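Local coordinates for OR486 (Synthetic construct, PDB 4R80), which is a de novo designed protein with no known natural function, built to adopt the cystatin fold of a curved antiparallel sheet packed on one helix, at residues V42-T47 and I55-E60. Sequence-based numbering, arbitrary orientation.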
# COMPACT_ATOMS: atom_id res chain seq x y z
N VAL A 42 0.00 4.42 1.64
CA VAL A 42 -1.05 3.74 0.89
C VAL A 42 -1.90 2.89 1.82
O VAL A 42 -1.40 1.99 2.50
CB VAL A 42 -0.47 2.86 -0.23
CG1 VAL A 42 -1.60 2.23 -1.03
CG2 VAL A 42 0.45 3.67 -1.12
N GLU A 43 -3.20 3.19 1.86
CA GLU A 43 -4.14 2.46 2.69
C GLU A 43 -4.88 1.42 1.84
O GLU A 43 -5.49 1.75 0.83
CB GLU A 43 -5.14 3.44 3.30
CG GLU A 43 -4.49 4.48 4.19
CD GLU A 43 -5.47 5.52 4.70
OE1 GLU A 43 -6.66 5.19 4.85
OE2 GLU A 43 -5.05 6.68 4.92
N LEU A 44 -4.82 0.16 2.27
CA LEU A 44 -5.47 -0.92 1.54
C LEU A 44 -6.36 -1.72 2.48
O LEU A 44 -6.13 -1.77 3.68
CB LEU A 44 -4.44 -1.85 0.88
CG LEU A 44 -3.34 -1.19 0.04
CD1 LEU A 44 -2.17 -0.88 0.93
CD2 LEU A 44 -2.90 -2.09 -1.10
N GLU A 45 -7.39 -2.35 1.91
CA GLU A 45 -8.32 -3.16 2.68
C GLU A 45 -8.51 -4.54 2.07
O GLU A 45 -8.67 -4.68 0.86
CB GLU A 45 -9.68 -2.45 2.79
CG GLU A 45 -10.72 -3.20 3.62
CD GLU A 45 -11.96 -2.38 3.88
OE1 GLU A 45 -11.96 -1.17 3.58
OE2 GLU A 45 -12.95 -2.94 4.40
N ILE A 46 -8.48 -5.56 2.92
CA ILE A 46 -8.74 -6.94 2.51
C ILE A 46 -9.99 -7.47 3.20
O ILE A 46 -10.17 -7.30 4.41
CB ILE A 46 -7.54 -7.86 2.82
CG1 ILE A 46 -6.29 -7.38 2.09
CG2 ILE A 46 -7.84 -9.30 2.43
CD1 ILE A 46 -5.10 -8.30 2.25
N THR A 47 -10.86 -8.13 2.43
CA THR A 47 -12.08 -8.71 2.98
C THR A 47 -12.25 -10.14 2.48
O THR A 47 -12.73 -10.38 1.38
CB THR A 47 -13.34 -7.89 2.62
OG1 THR A 47 -13.22 -6.57 3.17
CG2 THR A 47 -14.59 -8.56 3.19
N ILE A 55 -4.94 -2.23 6.02
CA ILE A 55 -3.50 -2.22 5.84
C ILE A 55 -2.97 -0.84 5.46
O ILE A 55 -3.49 -0.21 4.54
CB ILE A 55 -3.07 -3.22 4.75
CG1 ILE A 55 -3.70 -4.59 5.01
CG2 ILE A 55 -1.55 -3.31 4.68
CD1 ILE A 55 -3.25 -5.66 4.04
N THR A 56 -1.96 -0.39 6.18
CA THR A 56 -1.26 0.85 5.84
C THR A 56 0.20 0.55 5.52
O THR A 56 0.94 0.07 6.37
CB THR A 56 -1.33 1.87 6.99
OG1 THR A 56 -2.70 2.21 7.25
CG2 THR A 56 -0.55 3.13 6.63
N VAL A 57 0.61 0.83 4.29
CA VAL A 57 1.99 0.64 3.88
C VAL A 57 2.68 1.95 3.51
O VAL A 57 2.18 2.72 2.68
CB VAL A 57 2.10 -0.36 2.71
CG1 VAL A 57 1.03 -0.07 1.71
CG2 VAL A 57 3.48 -0.29 2.07
N GLU A 58 3.81 2.22 4.15
CA GLU A 58 4.61 3.40 3.86
C GLU A 58 5.66 3.14 2.79
O GLU A 58 6.57 2.33 2.98
CB GLU A 58 5.27 3.93 5.13
CG GLU A 58 4.28 4.34 6.21
CD GLU A 58 4.96 4.86 7.45
OE1 GLU A 58 6.21 4.86 7.49
OE2 GLU A 58 4.25 5.26 8.39
N VAL A 59 5.52 3.81 1.65
CA VAL A 59 6.47 3.67 0.55
C VAL A 59 7.39 4.89 0.51
O VAL A 59 6.93 6.03 0.59
CB VAL A 59 5.74 3.54 -0.80
CG1 VAL A 59 6.74 3.32 -1.93
CG2 VAL A 59 4.72 2.41 -0.75
N GLU A 60 8.69 4.64 0.39
CA GLU A 60 9.67 5.71 0.35
C GLU A 60 10.35 5.87 -1.01
O GLU A 60 10.79 4.89 -1.61
CB GLU A 60 10.73 5.51 1.44
CG GLU A 60 11.77 6.62 1.52
CD GLU A 60 11.17 7.97 1.90
OE1 GLU A 60 10.12 7.99 2.58
OE2 GLU A 60 11.75 9.01 1.52
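The peptide groups of Val-42 and Val-57, and of Leu-44 and Ile-55, are joined as two antiparallel hydrogen-bonded pairs, with Val-42, Leu-44, Ile-55 and Val-57 on one face of the sheet and Glu-43 and Thr-56 on the other. Leu-44 N bonds Ile-55 O in the carbonyl plane (2.7 Å, N-H...O 173°), whereas Val-42 N, 3.0 Å from Val-57 O, sits 22° off the Val-57 carbonyl plane. Between them, Glu-43 and Thr-56 form the non-hydrogen-bonded pair, their CA atoms 4.6 Å apart. A CA-H...O contact from Glu-43 CA gives Ile-55 O a second partner at 3.3 Å.

On the apolar face, Val-57 CG1 stands between its own backbone N and carbonyl carbon (chi1 43°), which brings it to 3.8 Å from Val-42 CB and 3.4 Å from Leu-44 CD1. Farther along, Ile-46 CD1 meets Ile-55 CD1 at 3.7 Å, the two side chains meeting at a slant.

This hairpin of strands 39-48 and 51-62 forms the middle of the four-stranded sheet, between 28-36 and 65-76. Helix 4-22 lies across its apolar face, with Ala-15 against Val-42 and Val-57, and Ile-19 against Ile-46 and Ile-55.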